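Local coordinates for protein ulvan Lyase-PL25 (PDB 5UAM) that degrades the sulfated green-seaweed polysaccharide ulvan as a polysaccharide lyase with a beta-propeller fold, at residues Ser186-Gln191 with Ser220-Ala225; Tyr237-Cys242 with Val285-Ala290; Val204-His209 with Gly271-Val276. All blocks are in the same frame, centred on the assembly; numbering follows the deposited sequence.

The three contacts cluster on one side of the beta-propeller, their centres about 9 to 12 Å apart. Strands 188-193, 204-211, 217-227 and 232-243 follow one another in sequence and are paired in that order in one continuous, curled antiparallel sheet that probably spans two blades. Interaction 1 opens first and closes before interaction 2 begins, while interaction 3 interleaves with both. Backbone bonds join strands 217-227 and 232-243, tying interaction 1 to interaction 2, and Val285 of interaction 2 pairs with Phe206 and Lys208 of interaction 3. Asp187 links interaction 1 to interaction 3 through Ser205 and His209. The substrate-binding Tyr222 and the zinc ligands His240 and Cys242 are carried on the neighbouring strands 217-227 and 232-243.

Interaction 1 (Ser186-Gln191 with Ser220-Ala225); sequences SDWVYQ and SWYAWA. With EDO (1,2-ethanediol), chain J; PO4 (phosphate ion), chain E.
Strand 188-191 runs at 40° to strand 220-225 with the axes 9.0 Å apart at their closest, and the indole of Trp188 spans the gap to reach the backbone of Trp221, Tyr222 and Ala223. Its NE1 donates to Trp221 O at 2.8 Å. The bond is bent, 130° at the hydrogen, and the donor sits well above the carbonyl plane instead of along a lone pair, because the indole lies over the strand. CG of Trp188 stands anti to the carbonyl carbon (chi1 -77°), which lays the six-membered ring across the 222-223 peptide: CH2 comes within 3.6 Å of Ala223 N. The Ala223 methyl makes a CH-pi contact, CB lying 4.1 Å from the centroid of that ring.

By strand order, 188-193 and 204-211 probably close one propeller blade and 217-227 opens the next, so Trp188 would pack between neighbouring blades. Trp221 contributes its CB, 3.8 Å from Trp188 CD1; the rest of its indole leads away, and NE1 is bonded to Lys208 O. A water fills the corner beside the indole, probably donating to Ser186 O at 2.8 Å and accepting from Trp221 N at 3.0 Å, with a weak further bond from Trp188 NE1.

Beyond the strand, Tyr222 points its CB away from Trp188 and its ring toward the substrate site. The hydroxyl OH donates to phosphate O2 at 2.6 Å, the oxygen lying in the ring plane at the edge. His99, His119, His184 and Arg180 grip the same ion, which probably comes from the crystallisation liquor. Tyr222, Arg180, His119 and His184 are probable substrate-binding residues, and His99 is the likely proton donor of the lyase reaction.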
loop_
_atom_site.group_PDB
_atom_site.type_symbol
_atom_site.label_atom_id
_atom_site.label_comp_id
_atom_site.label_asym_id
_atom_site.label_seq_id
_atom_site.Cartn_x
_atom_site.Cartn_y
_atom_site.Cartn_z
ATOM N N SER A 186 13.895 0.893 -11.990
ATOM C CA SER A 186 13.401 2.255 -12.012
ATOM C C SER A 186 13.650 2.918 -10.672
ATOM O O SER A 186 13.643 2.267 -9.622
ATOM C CB SER A 186 11.885 2.296 -12.251
ATOM O OG SER A 186 11.523 1.609 -13.439
ATOM N N ASP A 187 13.833 4.229 -10.715
ATOM C CA ASP A 187 13.877 4.988 -9.473
ATOM C C ASP A 187 12.489 5.058 -8.849
ATOM O O ASP A 187 11.465 4.960 -9.527
ATOM C CB ASP A 187 14.315 6.425 -9.733
ATOM C CG ASP A 187 15.786 6.574 -10.142
ATOM O OD1 ASP A 187 16.539 5.586 -10.343
ATOM O OD2 ASP A 187 16.188 7.753 -10.285
ATOM N N TRP A 188 12.454 5.244 -7.532
ATOM C CA TRP A 188 11.244 5.681 -6.840
ATOM C C TRP A 188 11.279 7.191 -6.731
ATOM O O TRP A 188 12.345 7.778 -6.501
ATOM C CB TRP A 188 11.103 5.049 -5.458
ATOM C CG TRP A 188 10.641 3.631 -5.545
ATOM C CD1 TRP A 188 11.346 2.584 -6.050
ATOM C CD2 TRP A 188 9.366 3.119 -5.177
ATOM N NE1 TRP A 188 10.597 1.440 -6.001
ATOM C CE2 TRP A 188 9.384 1.737 -5.454
ATOM C CE3 TRP A 188 8.219 3.686 -4.624
ATOM C CZ2 TRP A 188 8.288 0.908 -5.192
ATOM C CZ3 TRP A 188 7.102 2.826 -4.364
ATOM C CH2 TRP A 188 7.176 1.479 -4.649
ATOM N N VAL A 189 10.116 7.803 -6.906
ATOM C CA VAL A 189 10.005 9.242 -7.047
ATOM C C VAL A 189 8.782 9.736 -6.290
ATOM O O VAL A 189 7.894 8.971 -5.909
ATOM C CB VAL A 189 9.855 9.660 -8.523
ATOM C CG1 VAL A 189 10.995 9.118 -9.379
ATOM C CG2 VAL A 189 8.509 9.188 -9.061
ATOM N N TYR A 190 8.703 11.050 -6.160
ATOM C CA TYR A 190 7.423 11.698 -5.918
ATOM C C TYR A 190 7.179 12.786 -6.949
ATOM O O TYR A 190 8.109 13.330 -7.549
ATOM C CB TYR A 190 7.319 12.281 -4.502
ATOM C CG TYR A 190 8.260 13.431 -4.204
ATOM C CD1 TYR A 190 7.946 14.731 -4.562
ATOM C CD2 TYR A 190 9.469 13.227 -3.540
ATOM C CE1 TYR A 190 8.798 15.790 -4.281
ATOM C CE2 TYR A 190 10.319 14.277 -3.256
ATOM C CZ TYR A 190 9.988 15.567 -3.619
ATOM O OH TYR A 190 10.857 16.601 -3.319
ATOM N N GLN A 191 5.889 13.079 -7.161
ATOM C CA GLN A 191 5.473 14.290 -7.843
ATOM C C GLN A 191 4.634 15.123 -6.894
ATOM O O GLN A 191 3.757 14.599 -6.197
ATOM C CB GLN A 191 4.686 13.995 -9.124
ATOM C CG GLN A 191 5.523 13.396 -10.234
ATOM C CD GLN A 191 4.808 13.327 -11.550
ATOM O OE1 GLN A 191 4.279 12.275 -11.953
ATOM N NE2 GLN A 191 4.782 14.451 -12.241
ATOM N N SER A 220 17.170 -2.294 -6.938
ATOM C CA SER A 220 15.742 -2.065 -7.099
ATOM C C SER A 220 15.134 -1.999 -5.708
ATOM O O SER A 220 15.725 -2.481 -4.738
ATOM C CB SER A 220 15.154 -3.206 -7.936
ATOM O OG SER A 220 13.792 -3.038 -8.248
ATOM N N TRP A 221 13.944 -1.396 -5.609
ATOM C CA TRP A 221 13.393 -1.059 -4.300
ATOM C C TRP A 221 11.879 -1.223 -4.263
ATOM O O TRP A 221 11.205 -1.177 -5.287
ATOM C CB TRP A 221 13.675 0.406 -3.964
ATOM C CG TRP A 221 15.123 0.765 -3.975
ATOM C CD1 TRP A 221 15.837 1.364 -5.002
ATOM C CD2 TRP A 221 16.050 0.583 -2.901
ATOM N NE1 TRP A 221 17.136 1.554 -4.612
ATOM C CE2 TRP A 221 17.297 1.081 -3.331
ATOM C CE3 TRP A 221 15.944 0.051 -1.610
ATOM C CZ2 TRP A 221 18.425 1.063 -2.515
ATOM C CZ3 TRP A 221 17.066 0.023 -0.804
ATOM C CH2 TRP A 221 18.293 0.526 -1.255
ATOM N N TYR A 222 11.361 -1.322 -3.033
ATOM C CA TYR A 222 9.927 -1.194 -2.782
ATOM C C TYR A 222 9.742 -0.333 -1.542
ATOM O O TYR A 222 10.334 -0.613 -0.495
ATOM C CB TYR A 222 9.275 -2.565 -2.548
ATOM C CG TYR A 222 9.240 -3.418 -3.794
ATOM C CD1 TYR A 222 10.312 -4.256 -4.100
ATOM C CD2 TYR A 222 8.164 -3.392 -4.667
ATOM C CE1 TYR A 222 10.312 -5.027 -5.250
ATOM C CE2 TYR A 222 8.150 -4.147 -5.808
ATOM C CZ TYR A 222 9.223 -5.004 -6.090
ATOM O OH TYR A 222 9.224 -5.766 -7.234
ATOM N N ALA A 223 8.926 0.710 -1.656
ATOM C CA ALA A 223 8.792 1.696 -0.589
ATOM C C ALA A 223 7.335 1.865 -0.184
ATOM O O ALA A 223 6.418 1.639 -0.971
ATOM C CB ALA A 223 9.346 3.062 -1.040
ATOM N N TRP A 224 7.143 2.278 1.064
ATOM C CA TRP A 224 5.854 2.664 1.612
ATOM C C TRP A 224 6.040 4.004 2.302
ATOM O O TRP A 224 6.826 4.121 3.261
ATOM C CB TRP A 224 5.346 1.621 2.601
ATOM C CG TRP A 224 3.893 1.712 2.971
ATOM C CD1 TRP A 224 2.862 1.010 2.407
ATOM C CD2 TRP A 224 3.302 2.534 3.986
ATOM N NE1 TRP A 224 1.679 1.325 3.016
ATOM C CE2 TRP A 224 1.924 2.260 3.993
ATOM C CE3 TRP A 224 3.805 3.464 4.904
ATOM C CZ2 TRP A 224 1.046 2.892 4.865
ATOM C CZ3 TRP A 224 2.918 4.082 5.763
ATOM C CH2 TRP A 224 1.581 3.802 5.738
ATOM N N ALA A 225 5.333 5.011 1.804
ATOM C CA ALA A 225 5.407 6.363 2.325
ATOM C C ALA A 225 4.121 6.718 3.037
ATOM O O ALA A 225 3.025 6.459 2.529
ATOM C CB ALA A 225 5.625 7.357 1.187
HETATM C C1 EDO J . 17.960 7.109 -13.367
HETATM O O1 EDO J . 18.557 6.336 -12.312
HETATM C C2 EDO J . 18.891 7.132 -14.574
HETATM O O2 EDO J . 19.128 5.788 -15.009
HETATM P P PO4 E . 6.303 -5.912 -9.619
HETATM O O1 PO4 E . 7.062 -7.079 -10.220
HETATM O O2 PO4 E . 7.165 -5.162 -8.689
HETATM O O3 PO4 E . 5.147 -6.534 -8.872
HETATM O O4 PO4 E . 5.859 -5.007 -10.762
HETATM O O HOH W 1 12.838 0.147 -7.911
#

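Interaction 2 (Tyr237-Cys242 with Val285-Ala290); sequences YDYHVC and VTREVA. With ZN (zinc ion), chain D.
Tyr239 and Arg287 meet through carbon, yet their polar ends converge on one oxygen, OD1 of Asp219, which takes a hydrogen bond from the tyrosine and a salt bridge from the arginine. Where they touch, CD of Arg287 rests 3.6 Å from Tyr239 CZ, and the guanidinium plane is turned 59° from the ring. The extended first two torsions of the arginine carry CD onto the tyrosine, and the bend at chi3 (90°) then turns the guanidinium end aside.

Tyr237, two residues back on the same side of the strand, reaches the loop before helix 287-293 and its first turn: OH lies 4.0 Å from Val285 CG1, and the Ala290 methyl sits at the ring's edge. That hydroxyl is bonded to Thr294. Thr286 caps the helix, its OG1 accepting from Val289 N at 3.2 Å.

The other side of strand 237-242 faces the zinc ion, bound by His240 NE2 at 2.0 Å and Cys242 SG at 2.3 Å and completed by His184 and His254. One strand therefore packs against a helix and also supplies half of a metal site, while the tyrosine hydroxyl and the arginine together probably stabilise the negative charge of Asp219.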
loop_
_atom_site.group_PDB
_atom_site.type_symbol
_atom_site.label_atom_id
_atom_site.label_comp_id
_atom_site.label_asym_id
_atom_site.label_seq_id
_atom_site.Cartn_x
_atom_site.Cartn_y
_atom_site.Cartn_z
ATOM N N TYR A 237 11.255 0.906 3.467
ATOM C CA TYR A 237 11.485 0.289 2.171
ATOM C C TYR A 237 12.337 -0.958 2.326
ATOM O O TYR A 237 13.117 -1.073 3.261
ATOM C CB TYR A 237 12.131 1.262 1.180
ATOM C CG TYR A 237 13.337 2.074 1.627
ATOM C CD1 TYR A 237 13.190 3.198 2.443
ATOM C CD2 TYR A 237 14.603 1.785 1.141
ATOM C CE1 TYR A 237 14.266 3.974 2.777
ATOM C CE2 TYR A 237 15.684 2.559 1.473
ATOM C CZ TYR A 237 15.516 3.664 2.287
ATOM O OH TYR A 237 16.610 4.455 2.592
ATOM N N ASP A 238 12.148 -1.907 1.410
ATOM C CA ASP A 238 13.055 -3.047 1.297
ATOM C C ASP A 238 13.758 -3.023 -0.054
ATOM O O ASP A 238 13.388 -2.283 -0.972
ATOM C CB ASP A 238 12.397 -4.416 1.622
ATOM C CG ASP A 238 11.290 -4.850 0.646
ATOM O OD1 ASP A 238 10.624 -4.023 0.013
ATOM O OD2 ASP A 238 11.057 -6.087 0.554
ATOM N N TYR A 239 14.818 -3.820 -0.136
ATOM C CA TYR A 239 15.692 -3.863 -1.302
ATOM C C TYR A 239 15.431 -5.112 -2.134
ATOM O O TYR A 239 15.384 -6.220 -1.595
ATOM C CB TYR A 239 17.148 -3.829 -0.861
ATOM C CG TYR A 239 18.132 -3.982 -1.999
ATOM C CD1 TYR A 239 18.452 -2.913 -2.805
ATOM C CD2 TYR A 239 18.776 -5.191 -2.227
ATOM C CE1 TYR A 239 19.359 -3.048 -3.832
ATOM C CE2 TYR A 239 19.694 -5.337 -3.259
ATOM C CZ TYR A 239 19.985 -4.252 -4.054
ATOM O OH TYR A 239 20.895 -4.399 -5.068
ATOM N N HIS A 240 15.285 -4.925 -3.441
ATOM C CA HIS A 240 15.119 -6.013 -4.400
ATOM C C HIS A 240 16.438 -6.218 -5.148
ATOM O O HIS A 240 16.945 -5.293 -5.798
ATOM C CB HIS A 240 13.966 -5.674 -5.354
ATOM C CG HIS A 240 13.848 -6.582 -6.538
ATOM N ND1 HIS A 240 13.873 -7.957 -6.438
ATOM C CD2 HIS A 240 13.683 -6.304 -7.851
ATOM C CE1 HIS A 240 13.740 -8.484 -7.644
ATOM N NE2 HIS A 240 13.610 -7.502 -8.520
ATOM N N VAL A 241 17.004 -7.419 -5.021
ATOM C CA VAL A 241 18.135 -7.858 -5.840
ATOM C C VAL A 241 17.540 -8.225 -7.193
ATOM O O VAL A 241 16.963 -9.302 -7.346
ATOM C CB VAL A 241 18.857 -9.065 -5.232
ATOM C CG1 VAL A 241 20.164 -9.322 -5.999
ATOM C CG2 VAL A 241 19.085 -8.913 -3.726
ATOM N N CYS A 242 17.676 -7.348 -8.178
ATOM C CA CYS A 242 17.015 -7.545 -9.461
ATOM C C CYS A 242 18.019 -8.188 -10.414
ATOM O O CYS A 242 18.784 -7.518 -11.115
ATOM C CB CYS A 242 16.443 -6.232 -9.978
ATOM S SG CYS A 242 15.414 -6.460 -11.438
ATOM N N VAL A 285 18.790 8.374 -2.807
ATOM C CA VAL A 285 19.514 7.476 -1.925
ATOM C C VAL A 285 19.893 6.215 -2.686
ATOM O O VAL A 285 19.051 5.584 -3.341
ATOM C CB VAL A 285 18.679 7.175 -0.676
ATOM C CG1 VAL A 285 19.352 6.083 0.170
ATOM C CG2 VAL A 285 18.465 8.444 0.123
ATOM N N THR A 286 21.167 5.843 -2.594
ATOM C CA THR A 286 21.679 4.619 -3.189
ATOM C C THR A 286 21.713 3.499 -2.157
ATOM O O THR A 286 21.676 3.729 -0.949
ATOM C CB THR A 286 23.104 4.838 -3.668
ATOM O OG1 THR A 286 23.898 5.188 -2.530
ATOM C CG2 THR A 286 23.172 5.946 -4.712
ATOM N N ARG A 287 21.860 2.276 -2.655
ATOM C CA ARG A 287 22.002 1.131 -1.763
ATOM C C ARG A 287 23.166 1.327 -0.798
ATOM O O ARG A 287 23.056 1.013 0.391
ATOM C CB ARG A 287 22.188 -0.148 -2.580
ATOM C CG ARG A 287 22.207 -1.427 -1.716
ATOM C CD ARG A 287 22.739 -2.609 -2.490
ATOM N NE ARG A 287 24.184 -2.737 -2.355
ATOM C CZ ARG A 287 25.086 -2.416 -3.284
ATOM N NH1 ARG A 287 24.738 -1.924 -4.478
ATOM N NH2 ARG A 287 26.369 -2.593 -3.011
ATOM N N GLU A 288 24.282 1.871 -1.279
ATOM C CA GLU A 288 25.454 2.020 -0.422
ATOM C C GLU A 288 25.182 3.003 0.706
ATOM O O GLU A 288 25.571 2.768 1.855
ATOM C CB GLU A 288 26.647 2.464 -1.271
ATOM C CG GLU A 288 27.144 1.380 -2.230
ATOM C CD GLU A 288 26.499 1.406 -3.616
ATOM O OE1 GLU A 288 25.423 2.003 -3.797
ATOM O OE2 GLU A 288 27.121 0.847 -4.551
ATOM N N VAL A 289 24.523 4.116 0.400
ATOM C CA VAL A 289 24.176 5.060 1.450
ATOM C C VAL A 289 23.130 4.470 2.374
ATOM O O VAL A 289 23.179 4.679 3.593
ATOM C CB VAL A 289 23.709 6.385 0.832
ATOM C CG1 VAL A 289 23.033 7.279 1.902
ATOM C CG2 VAL A 289 24.898 7.073 0.168
ATOM N N ALA A 290 22.138 3.768 1.816
ATOM C CA ALA A 290 21.097 3.181 2.652
ATOM C C ALA A 290 21.687 2.179 3.644
ATOM O O ALA A 290 21.334 2.177 4.830
ATOM C CB ALA A 290 20.033 2.512 1.778
HETATM ZN ZN ZN D . 13.570 -7.487 -10.561
#

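Interaction 3 (Val204-His209 with Gly271-Val276); sequences VSFLKH and GEWSNV. With EDO (1,2-ethanediol), chain J.
Phe206 and Trp273 make the aromatic part of this contact, with ring planes only 11° apart but slid so far that they barely overlap, centroids 5.1 Å from each other. CH2 of Trp273 sits over the phenyl face, 3.7 Å from Phe206 CG. Alongside it runs a CH-pi contact, Phe206 CB lying 4.0 Å from the centroid of the indole's six-membered ring. The phenylalanine's CG lies between backbone N and carbonyl carbon (chi1 68°), which turns the phenyl ring against the indole, while the backbone itself brings CB there. Phe206 and Leu207 form a classic beta bulge opposite Trp188. By strand order, the contact probably joins the last strands of two successive propeller blades, with Phe266 stacked on Trp273.

Polar bonds come from Ser205, Lys208 and His209. Ser205 OG bonds to Asp187 OD2, and His209 ND1 to Asp187 OD1. An ethanediol O1, probably from the crystallisation liquor, accepts from Lys208 NZ at 2.8 Å and donates to Asp187 OD1. A leucine in place of His209 would take away the ND1 bond and is likely to leave the carboxylate held mainly through OD2 by Ser205. The ring contact is wholly apolar, whereas the bonds from Ser205 and His209 probably steady the negative charge of Asp187, which Lys208 NZ approaches through the ethanediol.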
loop_
_atom_site.group_PDB
_atom_site.type_symbol
_atom_site.label_atom_id
_atom_site.label_comp_id
_atom_site.label_asym_id
_atom_site.label_seq_id
_atom_site.Cartn_x
_atom_site.Cartn_y
_atom_site.Cartn_z
ATOM N N VAL A 204 10.753 13.783 -8.648
ATOM C CA VAL A 204 11.974 13.887 -7.856
ATOM C C VAL A 204 12.328 12.480 -7.385
ATOM O O VAL A 204 11.531 11.825 -6.686
ATOM C CB VAL A 204 11.746 14.798 -6.640
ATOM C CG1 VAL A 204 12.984 14.841 -5.752
ATOM C CG2 VAL A 204 11.368 16.194 -7.074
ATOM N N SER A 205 13.520 12.003 -7.778
ATOM C CA SER A 205 13.969 10.663 -7.408
ATOM C C SER A 205 14.475 10.641 -5.972
ATOM O O SER A 205 15.351 11.431 -5.611
ATOM C CB SER A 205 15.105 10.178 -8.307
ATOM O OG SER A 205 14.664 9.955 -9.627
ATOM N N PHE A 206 13.968 9.701 -5.165
ATOM C CA PHE A 206 14.463 9.531 -3.801
ATOM C C PHE A 206 15.133 8.186 -3.536
ATOM O O PHE A 206 15.909 8.081 -2.572
ATOM C CB PHE A 206 13.385 9.844 -2.738
ATOM C CG PHE A 206 12.246 8.862 -2.699
ATOM C CD1 PHE A 206 11.105 9.048 -3.473
ATOM C CD2 PHE A 206 12.309 7.754 -1.875
ATOM C CE1 PHE A 206 10.070 8.145 -3.427
ATOM C CE2 PHE A 206 11.279 6.851 -1.821
ATOM C CZ PHE A 206 10.153 7.043 -2.606
ATOM N N LEU A 207 14.934 7.187 -4.388
ATOM C CA LEU A 207 15.692 5.941 -4.327
ATOM C C LEU A 207 16.212 5.635 -5.720
ATOM O O LEU A 207 15.455 5.685 -6.692
ATOM C CB LEU A 207 14.866 4.755 -3.835
ATOM C CG LEU A 207 14.610 4.762 -2.323
ATOM C CD1 LEU A 207 13.469 3.802 -1.972
ATOM C CD2 LEU A 207 15.867 4.387 -1.561
ATOM N N LYS A 208 17.501 5.341 -5.806
ATOM C CA LYS A 208 18.205 5.151 -7.071
ATOM C C LYS A 208 18.250 3.688 -7.494
ATOM O O LYS A 208 18.710 2.829 -6.735
ATOM C CB LYS A 208 19.647 5.611 -6.876
ATOM C CG LYS A 208 20.556 5.431 -8.083
ATOM C CD LYS A 208 20.173 6.403 -9.186
ATOM C CE LYS A 208 21.271 6.467 -10.208
ATOM N NZ LYS A 208 20.945 7.443 -11.292
ATOM N N HIS A 209 17.869 3.421 -8.739
ATOM C CA HIS A 209 18.202 2.163 -9.392
ATOM C C HIS A 209 19.468 2.348 -10.218
ATOM O O HIS A 209 19.721 3.420 -10.774
ATOM C CB HIS A 209 17.062 1.674 -10.301
ATOM C CG HIS A 209 17.148 2.177 -11.710
ATOM N ND1 HIS A 209 16.714 3.434 -12.088
ATOM C CD2 HIS A 209 17.636 1.599 -12.834
ATOM C CE1 HIS A 209 16.926 3.601 -13.379
ATOM N NE2 HIS A 209 17.481 2.501 -13.858
ATOM N N GLY A 271 12.442 20.370 2.240
ATOM C CA GLY A 271 12.782 19.515 1.123
ATOM C C GLY A 271 13.812 18.454 1.437
ATOM O O GLY A 271 14.038 17.572 0.601
ATOM N N GLU A 272 14.385 18.476 2.634
ATOM C CA GLU A 272 15.506 17.612 2.987
ATOM C C GLU A 272 15.070 16.288 3.603
ATOM O O GLU A 272 14.076 16.197 4.327
ATOM C CB GLU A 272 16.399 18.321 3.984
ATOM C CG GLU A 272 16.911 19.645 3.443
ATOM C CD GLU A 272 17.897 20.283 4.368
ATOM O OE1 GLU A 272 18.974 20.701 3.893
ATOM O OE2 GLU A 272 17.593 20.361 5.572
ATOM N N TRP A 273 15.849 15.257 3.306
ATOM C CA TRP A 273 15.628 13.909 3.793
ATOM C C TRP A 273 16.688 13.556 4.830
ATOM O O TRP A 273 17.813 14.061 4.785
ATOM C CB TRP A 273 15.722 12.947 2.620
ATOM C CG TRP A 273 14.595 13.100 1.640
ATOM C CD1 TRP A 273 14.342 14.175 0.827
ATOM C CD2 TRP A 273 13.578 12.142 1.365
ATOM N NE1 TRP A 273 13.227 13.930 0.061
ATOM C CE2 TRP A 273 12.736 12.690 0.364
ATOM C CE3 TRP A 273 13.298 10.873 1.860
ATOM C CZ2 TRP A 273 11.624 12.006 -0.134
ATOM C CZ3 TRP A 273 12.211 10.200 1.364
ATOM C CH2 TRP A 273 11.381 10.761 0.369
ATOM N N SER A 274 16.318 12.680 5.767
ATOM C CA SER A 274 17.218 12.341 6.859
ATOM C C SER A 274 16.926 10.935 7.353
ATOM O O SER A 274 15.836 10.400 7.152
ATOM C CB SER A 274 17.084 13.327 8.015
ATOM O OG SER A 274 15.756 13.343 8.487
ATOM N N ASN A 275 17.905 10.358 8.049
ATOM C CA ASN A 275 17.700 9.076 8.693
ATOM C C ASN A 275 17.089 9.304 10.067
ATOM O O ASN A 275 16.758 10.432 10.439
ATOM C CB ASN A 275 18.990 8.255 8.712
ATOM C CG ASN A 275 20.006 8.745 9.723
ATOM O OD1 ASN A 275 19.817 9.754 10.413
ATOM N ND2 ASN A 275 21.096 7.999 9.834
ATOM N N VAL A 276 16.878 8.212 10.813
ATOM C CA VAL A 276 16.192 8.286 12.100
ATOM C C VAL A 276 16.945 9.132 13.105
ATOM O O VAL A 276 16.354 9.627 14.077
ATOM C CB VAL A 276 15.907 6.852 12.622
ATOM C CG1 VAL A 276 17.215 6.148 13.009
ATOM C CG2 VAL A 276 14.940 6.888 13.786
HETATM C C1 EDO J . 17.960 7.109 -13.367
HETATM O O1 EDO J . 18.557 6.336 -12.312
HETATM C C2 EDO J . 18.891 7.132 -14.574
HETATM O O2 EDO J . 19.128 5.788 -15.009
#